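Local atomic coordinates of 43.8 kDa insecticidal crystal protein (Bacillus thuringiensis, PDB entry 4JP0), a protein that acts as one component of a binary insecticidal toxin against western corn rootworm larvae, probably targeting the midgut epithelium. Residues F50-I58 and T268-N276; Y229-Q239 and Q332-V343. One frame throughout, in Å; residues are numbered along the deposited sequence. Where two conformers were deposited one is given.

Contact 1. Residues F50-I58 and T268-N276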
loop_
_atom_site.group_PDB
_atom_site.type_symbol
_atom_site.label_atom_id
_atom_site.label_comp_id
_atom_site.label_asym_id
_atom_site.label_seq_id
_atom_site.Cartn_x
_atom_site.Cartn_y
_atom_site.Cartn_z
ATOM N N PHE A 50 6.154 -5.551 -14.326
ATOM C CA PHE A 50 5.879 -5.228 -12.901
ATOM C C PHE A 50 5.569 -6.515 -12.142
ATOM O O PHE A 50 4.841 -7.381 -12.646
ATOM C CB PHE A 50 4.703 -4.288 -12.780
ATOM C CG PHE A 50 5.008 -2.868 -13.244
ATOM C CD1 PHE A 50 4.438 -2.362 -14.385
ATOM C CD2 PHE A 50 5.862 -2.060 -12.524
ATOM C CE1 PHE A 50 4.667 -1.057 -14.785
ATOM C CE2 PHE A 50 6.125 -0.753 -12.942
ATOM C CZ PHE A 50 5.511 -0.257 -14.067
ATOM N N PRO A 51 6.112 -6.658 -10.940
ATOM C CA PRO A 51 5.886 -7.865 -10.158
ATOM C C PRO A 51 4.585 -7.735 -9.353
ATOM O O PRO A 51 4.251 -6.645 -8.874
ATOM C CB PRO A 51 7.105 -7.896 -9.221
ATOM C CG PRO A 51 7.343 -6.392 -8.911
ATOM C CD PRO A 51 6.929 -5.663 -10.203
ATOM N N ILE A 52 3.876 -8.859 -9.224
ATOM C CA ILE A 52 2.686 -8.935 -8.391
ATOM C C ILE A 52 2.791 -10.153 -7.500
ATOM O O ILE A 52 3.802 -10.889 -7.518
ATOM C CB ILE A 52 1.398 -8.946 -9.252
ATOM C CG1 ILE A 52 1.383 -10.123 -10.239
ATOM C CG2 ILE A 52 1.232 -7.597 -9.989
ATOM C CD1 ILE A 52 0.027 -10.242 -11.000
ATOM N N ASP A 53 1.778 -10.372 -6.681
ATOM C CA ASP A 53 1.858 -11.462 -5.735
ATOM C C ASP A 53 2.040 -12.831 -6.416
ATOM O O ASP A 53 1.732 -13.023 -7.585
ATOM C CB ASP A 53 0.606 -11.517 -4.832
ATOM C CG ASP A 53 0.483 -10.327 -3.866
ATOM O OD1 ASP A 53 1.486 -9.615 -3.566
ATOM O OD2 ASP A 53 -0.635 -10.047 -3.337
ATOM N N ASP A 54 2.574 -13.771 -5.650
ATOM C CA ASP A 54 2.709 -15.161 -6.072
ATOM C C ASP A 54 3.568 -15.375 -7.329
ATOM O O ASP A 54 3.212 -16.168 -8.219
ATOM C CB ASP A 54 1.316 -15.819 -6.195
ATOM C CG ASP A 54 0.474 -15.679 -4.917
ATOM O OD1 ASP A 54 0.946 -16.069 -3.833
ATOM O OD2 ASP A 54 -0.692 -15.193 -4.898
ATOM N N ASP A 55 4.688 -14.659 -7.375
ATOM C CA ASP A 55 5.690 -14.829 -8.410
ATOM C C ASP A 55 5.102 -14.685 -9.815
ATOM O O ASP A 55 5.391 -15.474 -10.723
ATOM C CB ASP A 55 6.413 -16.168 -8.245
ATOM C CG ASP A 55 6.982 -16.365 -6.840
ATOM O OD1 ASP A 55 7.648 -15.450 -6.302
ATOM O OD2 ASP A 55 6.811 -17.410 -6.193
ATOM N N GLN A 56 4.255 -13.684 -9.993
ATOM C CA GLN A 56 3.685 -13.386 -11.315
ATOM C C GLN A 56 4.053 -11.980 -11.750
ATOM O O GLN A 56 4.617 -11.224 -10.957
ATOM C CB GLN A 56 2.182 -13.546 -11.314
ATOM C CG GLN A 56 1.741 -15.021 -11.217
ATOM C CD GLN A 56 0.227 -15.142 -11.128
ATOM O OE1 GLN A 56 -0.372 -14.735 -10.149
ATOM N NE2 GLN A 56 -0.380 -15.685 -12.138
ATOM N N TYR A 57 3.731 -11.644 -13.001
ATOM C CA TYR A 57 4.087 -10.363 -13.554
ATOM C C TYR A 57 2.973 -9.776 -14.394
ATOM O O TYR A 57 2.136 -10.528 -14.928
ATOM C CB TYR A 57 5.268 -10.511 -14.527
ATOM C CG TYR A 57 6.491 -11.091 -13.905
ATOM C CD1 TYR A 57 6.703 -12.458 -13.903
ATOM C CD2 TYR A 57 7.417 -10.278 -13.279
ATOM C CE1 TYR A 57 7.815 -13.009 -13.342
ATOM C CE2 TYR A 57 8.547 -10.825 -12.709
ATOM C CZ TYR A 57 8.741 -12.199 -12.745
ATOM O OH TYR A 57 9.857 -12.773 -12.170
ATOM N N ILE A 58 3.021 -8.444 -14.547
ATOM C CA ILE A 58 2.173 -7.730 -15.501
ATOM C C ILE A 58 3.147 -7.239 -16.565
ATOM O O ILE A 58 4.205 -6.682 -16.236
ATOM C CB ILE A 58 1.494 -6.508 -14.845
ATOM C CG1 ILE A 58 0.571 -6.949 -13.702
ATOM C CG2 ILE A 58 0.715 -5.737 -15.903
ATOM C CD1 ILE A 58 -0.563 -7.908 -14.178
ATOM N N THR A 268 -4.889 -2.147 -6.659
ATOM C CA THR A 268 -3.738 -2.868 -6.130
ATOM C C THR A 268 -4.088 -4.257 -5.614
ATOM O O THR A 268 -3.333 -4.838 -4.815
ATOM C CB THR A 268 -3.123 -2.046 -4.977
ATOM O OG1 THR A 268 -4.190 -1.530 -4.164
ATOM C CG2 THR A 268 -2.421 -0.795 -5.509
ATOM N N ASP A 269 -5.212 -4.818 -6.056
ATOM C CA ASP A 269 -5.627 -6.111 -5.559
ATOM C C ASP A 269 -4.557 -7.168 -5.713
ATOM O O ASP A 269 -4.455 -8.036 -4.925
ATOM C CB ASP A 269 -6.917 -6.628 -6.180
ATOM C CG ASP A 269 -7.503 -7.751 -5.378
ATOM O OD1 ASP A 269 -7.880 -7.485 -4.246
ATOM O OD2 ASP A 269 -7.522 -8.889 -5.822
ATOM N N GLU A 270 -3.777 -7.062 -6.766
ATOM C CA GLU A 270 -2.794 -8.081 -7.044
ATOM C C GLU A 270 -1.503 -7.936 -6.260
ATOM O O GLU A 270 -0.591 -8.750 -6.446
ATOM C CB GLU A 270 -2.515 -8.207 -8.553
ATOM C CG GLU A 270 -3.645 -8.880 -9.313
ATOM C CD GLU A 270 -3.616 -8.598 -10.808
ATOM O OE1 GLU A 270 -2.891 -7.688 -11.253
ATOM O OE2 GLU A 270 -4.347 -9.253 -11.547
ATOM N N ILE A 271 -1.403 -6.904 -5.419
ATOM C CA ILE A 271 -0.235 -6.785 -4.563
ATOM C C ILE A 271 -0.653 -6.741 -3.093
ATOM O O ILE A 271 0.107 -6.296 -2.219
ATOM C CB ILE A 271 0.674 -5.558 -4.937
ATOM C CG1 ILE A 271 -0.104 -4.242 -4.822
ATOM C CG2 ILE A 271 1.254 -5.735 -6.381
ATOM C CD1 ILE A 271 0.794 -3.007 -4.679
ATOM N N LYS A 272 -1.863 -7.173 -2.814
ATOM C CA LYS A 272 -2.334 -7.138 -1.424
ATOM C C LYS A 272 -1.451 -7.847 -0.397
ATOM O O LYS A 272 -1.367 -7.406 0.762
ATOM C CB LYS A 272 -3.786 -7.648 -1.286
ATOM C CG LYS A 272 -3.953 -9.105 -1.593
ATOM C CD LYS A 272 -5.444 -9.486 -1.646
ATOM C CE LYS A 272 -5.722 -10.479 -2.781
ATOM N NZ LYS A 272 -6.907 -11.307 -2.392
ATOM N N THR A 273 -0.795 -8.924 -0.791
ATOM C CA THR A 273 0.104 -9.626 0.129
ATOM C C THR A 273 1.310 -8.747 0.423
ATOM O O THR A 273 1.780 -8.667 1.560
ATOM C CB THR A 273 0.568 -10.949 -0.492
ATOM O OG1 THR A 273 -0.538 -11.856 -0.531
ATOM C CG2 THR A 273 1.589 -11.652 0.387
ATOM N N GLN A 274 1.810 -8.089 -0.609
ATOM C CA GLN A 274 2.944 -7.178 -0.479
ATOM C C GLN A 274 2.581 -6.023 0.443
ATOM O O GLN A 274 3.359 -5.614 1.304
ATOM C CB GLN A 274 3.295 -6.617 -1.849
ATOM C CG GLN A 274 4.351 -5.482 -1.800
ATOM C CD GLN A 274 4.565 -4.863 -3.159
ATOM O OE1 GLN A 274 4.294 -5.502 -4.182
ATOM N NE2 GLN A 274 5.094 -3.640 -3.185
ATOM N N LEU A 275 1.392 -5.474 0.234
ATOM C CA LEU A 275 0.946 -4.397 1.100
ATOM C C LEU A 275 0.822 -4.856 2.549
ATOM O O LEU A 275 1.213 -4.158 3.465
ATOM C CB LEU A 275 -0.372 -3.814 0.600
ATOM C CG LEU A 275 -0.334 -3.153 -0.776
ATOM C CD1 LEU A 275 -1.716 -2.554 -1.081
ATOM C CD2 LEU A 275 0.752 -2.073 -0.847
ATOM N N ASN A 276 0.225 -6.015 2.759
ATOM C CA ASN A 276 0.016 -6.503 4.112
ATOM C C ASN A 276 1.377 -6.649 4.797
ATOM O O ASN A 276 1.600 -6.181 5.919
ATOM C CB ASN A 276 -0.705 -7.860 4.031
ATOM C CG ASN A 276 -0.695 -8.631 5.335
ATOM O OD1 ASN A 276 -0.145 -9.732 5.414
ATOM N ND2 ASN A 276 -1.364 -8.106 6.337
HETATM O O HOH W 1 4.682 -4.776 -6.856
HETATM O O HOH W 2 3.544 -8.096 -5.098
#
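Asp53 meets the start of helix 272-279 with its carboxylate and the 3-10 turn just before it with its backbone N. It lies at the hairpin turn that links strands 43-52 and 56-61 of the beta-trefoil. Its N donates to Glu270 O at 2.9 Å, an almost straight bond. Its CG lies anti to its own carbonyl carbon (chi1 -68°), which turns the carboxylate to the first turn of the helix. There OD2 accepts from Thr273 N at 2.8 Å, on the syn side and 26° out of the carboxylate plane. OD1 takes a weak bond from Gln274 N at 3.3 Å. Ile271 holds the N-cap position; Asp53 reaches these backbone N-H groups from a distant part of the chain.

Glu270 and Ile52 lie side by side and point the same way. The extended Glu270 chain brings OE1 to 3.9 Å from Ile52 CD1, and Ile58 CD1 crosses near the same oxygen. OE1 is hydrogen-bonded to Tyr82 OH, so this acid among isoleucines has a polar partner. Ile52 CG2 also touches Ile271 CG2 at 4.1 Å.

Two waters fill in the polar margin. One bridges Pro51 O and Gln274 OE1; the other bridges Asp53 OD1 and the same Gln274 oxygen. Gln274 NE2 bonds to Thr179 and Leu180.

The contact joins the ricin B-type lectin region to the insecticidal crystal toxin (P42) region. A carboxylate at a helix N-terminus would be stabilised by the helix dipole, which probably keeps Asp53 ionised.

Contact 2. Residues Y229-Q239 and Q332-V343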
loop_
_atom_site.group_PDB
_atom_site.type_symbol
_atom_site.label_atom_id
_atom_site.label_comp_id
_atom_site.label_asym_id
_atom_site.label_seq_id
_atom_site.Cartn_x
_atom_site.Cartn_y
_atom_site.Cartn_z
ATOM N N TYR A 229 -18.273 11.309 28.848
ATOM C CA TYR A 229 -17.798 12.149 27.769
ATOM C C TYR A 229 -17.719 11.375 26.461
ATOM O O TYR A 229 -17.921 10.154 26.416
ATOM C CB TYR A 229 -16.434 12.763 28.119
ATOM C CG TYR A 229 -15.275 11.788 28.123
ATOM C CD1 TYR A 229 -14.409 11.692 27.022
ATOM C CD2 TYR A 229 -15.026 10.975 29.220
ATOM C CE1 TYR A 229 -13.349 10.808 27.024
ATOM C CE2 TYR A 229 -13.952 10.072 29.222
ATOM C CZ TYR A 229 -13.121 9.997 28.122
ATOM O OH TYR A 229 -12.041 9.125 28.121
ATOM N N THR A 230 -17.431 12.097 25.395
ATOM C CA THR A 230 -17.304 11.466 24.104
ATOM C C THR A 230 -16.068 12.009 23.396
ATOM O O THR A 230 -15.748 13.195 23.484
ATOM C CB THR A 230 -18.578 11.740 23.281
ATOM O OG1 THR A 230 -18.508 11.058 22.032
ATOM C CG2 THR A 230 -18.657 13.202 22.882
ATOM N N TYR A 231 -15.340 11.123 22.741
ATOM C CA TYR A 231 -14.201 11.560 21.949
ATOM C C TYR A 231 -14.454 11.066 20.548
ATOM O O TYR A 231 -15.271 10.173 20.348
ATOM C CB TYR A 231 -12.857 11.049 22.485
ATOM C CG TYR A 231 -12.684 9.557 22.441
ATOM C CD1 TYR A 231 -12.174 8.933 21.306
ATOM C CD2 TYR A 231 -13.014 8.762 23.531
ATOM C CE1 TYR A 231 -12.010 7.585 21.259
ATOM C CE2 TYR A 231 -12.839 7.390 23.489
ATOM C CZ TYR A 231 -12.335 6.813 22.347
ATOM O OH TYR A 231 -12.152 5.458 22.251
ATOM N N GLU A 232 -13.769 11.668 19.588
ATOM C CA GLU A 232 -13.904 11.319 18.187
ATOM C C GLU A 232 -12.769 10.432 17.693
ATOM O O GLU A 232 -11.645 10.534 18.158
ATOM C CB GLU A 232 -13.883 12.601 17.373
ATOM C CG GLU A 232 -15.036 13.540 17.700
ATOM C CD GLU A 232 -14.869 14.888 17.025
ATOM O OE1 GLU A 232 -14.052 14.973 16.058
ATOM O OE2 GLU A 232 -15.546 15.851 17.457
ATOM N N TRP A 233 -13.064 9.570 16.738
ATOM C CA TRP A 233 -12.019 8.772 16.116
ATOM C C TRP A 233 -12.499 8.423 14.728
ATOM O O TRP A 233 -13.597 8.833 14.329
ATOM C CB TRP A 233 -11.694 7.532 16.935
ATOM C CG TRP A 233 -12.858 6.588 17.120
ATOM C CD1 TRP A 233 -13.877 6.685 18.031
ATOM C CD2 TRP A 233 -13.084 5.385 16.394
ATOM N NE1 TRP A 233 -14.733 5.616 17.896
ATOM C CE2 TRP A 233 -14.267 4.804 16.890
ATOM C CE3 TRP A 233 -12.415 4.751 15.345
ATOM C CZ2 TRP A 233 -14.783 3.616 16.385
ATOM C CZ3 TRP A 233 -12.920 3.574 14.843
ATOM C CH2 TRP A 233 -14.097 3.015 15.355
ATOM N N GLY A 234 -11.697 7.663 13.997
ATOM C CA GLY A 234 -12.041 7.321 12.627
ATOM C C GLY A 234 -11.231 8.189 11.673
ATOM O O GLY A 234 -10.015 8.330 11.816
ATOM N N THR A 235 -11.910 8.802 10.720
ATOM C CA THR A 235 -11.230 9.665 9.776
ATOM C C THR A 235 -12.165 10.731 9.295
ATOM O O THR A 235 -13.369 10.501 9.209
ATOM C CB THR A 235 -10.693 8.858 8.586
ATOM O OG1 THR A 235 -10.008 9.740 7.684
ATOM C CG2 THR A 235 -11.851 8.301 7.755
ATOM N N GLU A 236 -11.614 11.898 8.997
ATOM C CA GLU A 236 -12.398 12.998 8.463
ATOM C C GLU A 236 -12.105 13.156 6.990
ATOM O O GLU A 236 -12.609 14.070 6.338
ATOM C CB GLU A 236 -12.080 14.313 9.182
ATOM C CG GLU A 236 -12.617 14.403 10.603
ATOM C CD GLU A 236 -12.331 15.740 11.257
ATOM O OE1 GLU A 236 -11.629 16.572 10.634
ATOM O OE2 GLU A 236 -12.797 15.951 12.404
ATOM N N ILE A 237 -11.292 12.252 6.462
ATOM C CA ILE A 237 -10.924 12.285 5.066
ATOM C C ILE A 237 -11.956 11.522 4.238
ATOM O O ILE A 237 -12.466 10.496 4.664
ATOM C CB ILE A 237 -9.512 11.664 4.891
ATOM C CG1 ILE A 237 -8.499 12.441 5.726
ATOM C CG2 ILE A 237 -9.092 11.642 3.404
ATOM C CD1 ILE A 237 -8.615 13.960 5.541
ATOM N N ASP A 238 -12.294 12.064 3.075
ATOM C CA ASP A 238 -13.137 11.369 2.124
ATOM C C ASP A 238 -12.304 10.248 1.479
ATOM O O ASP A 238 -11.284 10.523 0.840
ATOM C CB ASP A 238 -13.570 12.353 1.063
ATOM C CG ASP A 238 -14.371 11.705 -0.013
ATOM O OD1 ASP A 238 -14.520 10.459 -0.011
ATOM O OD2 ASP A 238 -14.880 12.369 -0.915
ATOM N N GLN A 239 -12.702 8.989 1.672
ATOM C CA GLN A 239 -11.875 7.881 1.159
ATOM C C GLN A 239 -12.060 7.702 -0.337
ATOM O O GLN A 239 -11.161 7.232 -1.034
ATOM C CB GLN A 239 -12.143 6.555 1.887
ATOM C CG GLN A 239 -11.893 6.547 3.418
ATOM C CD GLN A 239 -11.524 5.158 3.971
ATOM O OE1 GLN A 239 -10.789 4.391 3.330
ATOM N NE2 GLN A 239 -12.016 4.846 5.173
ATOM N N GLN A 332 -2.830 11.425 0.578
ATOM C CA GLN A 332 -2.617 11.071 1.980
ATOM C C GLN A 332 -3.950 10.855 2.638
ATOM O O GLN A 332 -4.928 11.487 2.259
ATOM C CB GLN A 332 -1.923 12.189 2.735
ATOM C CG GLN A 332 -2.644 13.529 2.623
ATOM C CD GLN A 332 -2.159 14.585 3.626
ATOM O OE1 GLN A 332 -1.480 14.272 4.610
ATOM N NE2 GLN A 332 -2.512 15.833 3.369
ATOM N N ILE A 333 -3.977 9.990 3.641
ATOM C CA ILE A 333 -5.177 9.803 4.448
ATOM C C ILE A 333 -4.703 9.444 5.824
ATOM O O ILE A 333 -3.747 8.666 5.963
ATOM C CB ILE A 333 -6.127 8.716 3.869
ATOM C CG1 ILE A 333 -7.231 8.376 4.880
ATOM C CG2 ILE A 333 -5.360 7.476 3.551
ATOM C CD1 ILE A 333 -8.398 7.520 4.296
ATOM N N GLN A 334 -5.309 10.076 6.830
ATOM C CA GLN A 334 -5.024 9.743 8.209
ATOM C C GLN A 334 -6.261 9.119 8.849
ATOM O O GLN A 334 -7.388 9.538 8.581
ATOM C CB GLN A 334 -4.614 10.971 9.015
ATOM C CG GLN A 334 -3.238 11.475 8.674
ATOM C CD GLN A 334 -3.272 12.340 7.451
ATOM O OE1 GLN A 334 -4.162 13.199 7.323
ATOM N NE2 GLN A 334 -2.313 12.137 6.544
ATOM N N THR A 335 -6.046 8.083 9.645
ATOM C CA THR A 335 -7.143 7.421 10.357
ATOM C C THR A 335 -6.702 7.181 11.791
ATOM O O THR A 335 -5.500 7.152 12.062
ATOM C CB THR A 335 -7.506 6.069 9.699
ATOM O OG1 THR A 335 -6.397 5.171 9.747
ATOM C CG2 THR A 335 -7.796 6.228 8.183
ATOM N N SER A 336 -7.661 7.021 12.707
ATOM C CA SER A 336 -7.325 6.678 14.081
ATOM C C SER A 336 -8.127 5.443 14.467
ATOM O O SER A 336 -9.242 5.258 14.009
ATOM C CB SER A 336 -7.605 7.839 15.037
ATOM O OG SER A 336 -8.975 8.188 14.996
ATOM N N ASP A 337 -7.543 4.625 15.322
ATOM C CA ASP A 337 -8.017 3.293 15.691
ATOM C C ASP A 337 -8.463 3.302 17.151
ATOM O O ASP A 337 -7.645 3.392 18.077
ATOM C CB ASP A 337 -6.832 2.351 15.504
ATOM C CG ASP A 337 -7.142 0.913 15.845
ATOM O OD1 ASP A 337 -8.234 0.644 16.414
ATOM O OD2 ASP A 337 -6.316 -0.007 15.596
ATOM N N ASN A 338 -9.774 3.215 17.351
ATOM C CA ASN A 338 -10.325 3.324 18.694
ATOM C C ASN A 338 -9.812 2.234 19.610
ATOM O O ASN A 338 -9.844 2.390 20.832
ATOM C CB ASN A 338 -11.844 3.411 18.679
ATOM C CG ASN A 338 -12.488 2.110 18.340
ATOM O OD1 ASN A 338 -12.125 1.461 17.350
ATOM N ND2 ASN A 338 -13.463 1.706 19.160
ATOM N N ASP A 339 -9.283 1.149 19.041
ATOM C CA ASP A 339 -8.730 0.103 19.895
ATOM C C ASP A 339 -7.383 0.525 20.498
ATOM O O ASP A 339 -6.817 -0.162 21.364
ATOM C CB ASP A 339 -8.611 -1.223 19.135
ATOM C CG ASP A 339 -9.934 -1.978 19.098
ATOM O OD1 ASP A 339 -10.796 -1.724 19.975
ATOM O OD2 ASP A 339 -10.208 -2.839 18.247
ATOM N N THR A 340 -6.869 1.664 20.059
ATOM C CA THR A 340 -5.602 2.123 20.622
ATOM C C THR A 340 -5.788 3.233 21.631
ATOM O O THR A 340 -4.810 3.809 22.107
ATOM C CB THR A 340 -4.643 2.642 19.544
ATOM O OG1 THR A 340 -5.213 3.792 18.899
ATOM C CG2 THR A 340 -4.465 1.605 18.443
ATOM N N TYR A 341 -7.032 3.535 21.966
ATOM C CA TYR A 341 -7.323 4.664 22.840
ATOM C C TYR A 341 -6.710 4.441 24.211
ATOM O O TYR A 341 -6.903 3.383 24.834
ATOM C CB TYR A 341 -8.854 4.859 22.934
ATOM C CG TYR A 341 -9.287 6.074 23.714
ATOM C CD1 TYR A 341 -8.986 7.360 23.267
ATOM C CD2 TYR A 341 -10.013 5.940 24.879
ATOM C CE1 TYR A 341 -9.395 8.487 23.979
ATOM C CE2 TYR A 341 -10.428 7.069 25.602
ATOM C CZ TYR A 341 -10.114 8.325 25.153
ATOM O OH TYR A 341 -10.523 9.419 25.890
ATOM N N ASN A 342 -5.976 5.436 24.699
ATOM C CA ASN A 342 -5.436 5.334 26.043
ATOM C C ASN A 342 -5.654 6.633 26.727
ATOM O O ASN A 342 -5.509 7.676 26.101
ATOM C CB ASN A 342 -3.933 5.085 25.995
ATOM C CG ASN A 342 -3.610 3.645 25.787
ATOM O OD1 ASN A 342 -3.473 2.888 26.768
ATOM N ND2 ASN A 342 -3.497 3.228 24.510
ATOM N N VAL A 343 -6.007 6.602 28.008
ATOM C CA VAL A 343 -6.134 7.865 28.728
ATOM C C VAL A 343 -5.004 8.052 29.744
ATOM O O VAL A 343 -4.386 7.074 30.226
ATOM C CB VAL A 343 -7.484 7.970 29.464
ATOM C CG1 VAL A 343 -8.616 8.085 28.464
ATOM C CG2 VAL A 343 -7.688 6.751 30.367
HETATM O O HOH W 3 -8.880 10.671 13.977
#
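Ile333 opens the contact from strand 327-346, an outermost strand of a four-stranded antiparallel sheet. Strand 225-234, paired with 292-301, packs against it. Ile333 CG1 packs on Ile237 CB at 4.0 Å, and its CD1 reaches Gln239 CG. The carbonyl of Gln334 accepts from Thr235 OG1 at 2.8 Å, nearly in line with C=O. That hydroxyl also accepts from Ile237 N, forming an ST turn. Ser336 N donates to Gly234 O at 2.8 Å. Ser336 OG sits between its own backbone N and carbonyl carbon (chi1 60°) and accepts from Gly234 N at 2.9 Å.

Asn338 lies flat over one face of Trp233, amide and indole planes nearly parallel. Its CB makes a CH-pi contact with the five-membered ring, and OD1 lies over the six-membered ring, 3.2 Å from Trp233 CH2. Tyr341 then stacks face to face on Tyr231, centroids 3.6 Å apart and planes at 13°. Its OH shares a hydrogen bond of 2.7 Å with Tyr229 OH.

The strand axes stand 127° apart, and the crossing backbone bonds join Gly234 and Ser336, one of them weak. Toward Tyr229, stacked flat groups take over. Burying Trp233 NE1 and Gln334 N without a partner probably costs some stability.

How the contacts relate
The two contacts lie well apart along an elongated, monomeric chain. Their centres are 29 Å apart, and their nearest atoms are about 12 Å apart, so they do not touch. Contact 1 links the lectin-like part to the insecticidal crystal toxin (P42) part; contact 2 lies wholly within the latter and joins strand 225-234 to strand 327-346. In sequence they interleave: 229-239 falls between the segments of contact 1, and 268-276 between those of contact 2. Strand 202-221 borders both, meeting Pro51 through Tyr202 and Tyr341 through Ser217. Their chemistry differs: a carboxylate bound to backbone N-H groups at a helix start, with water bridges, against aromatic stacking and hydroxyl bonds.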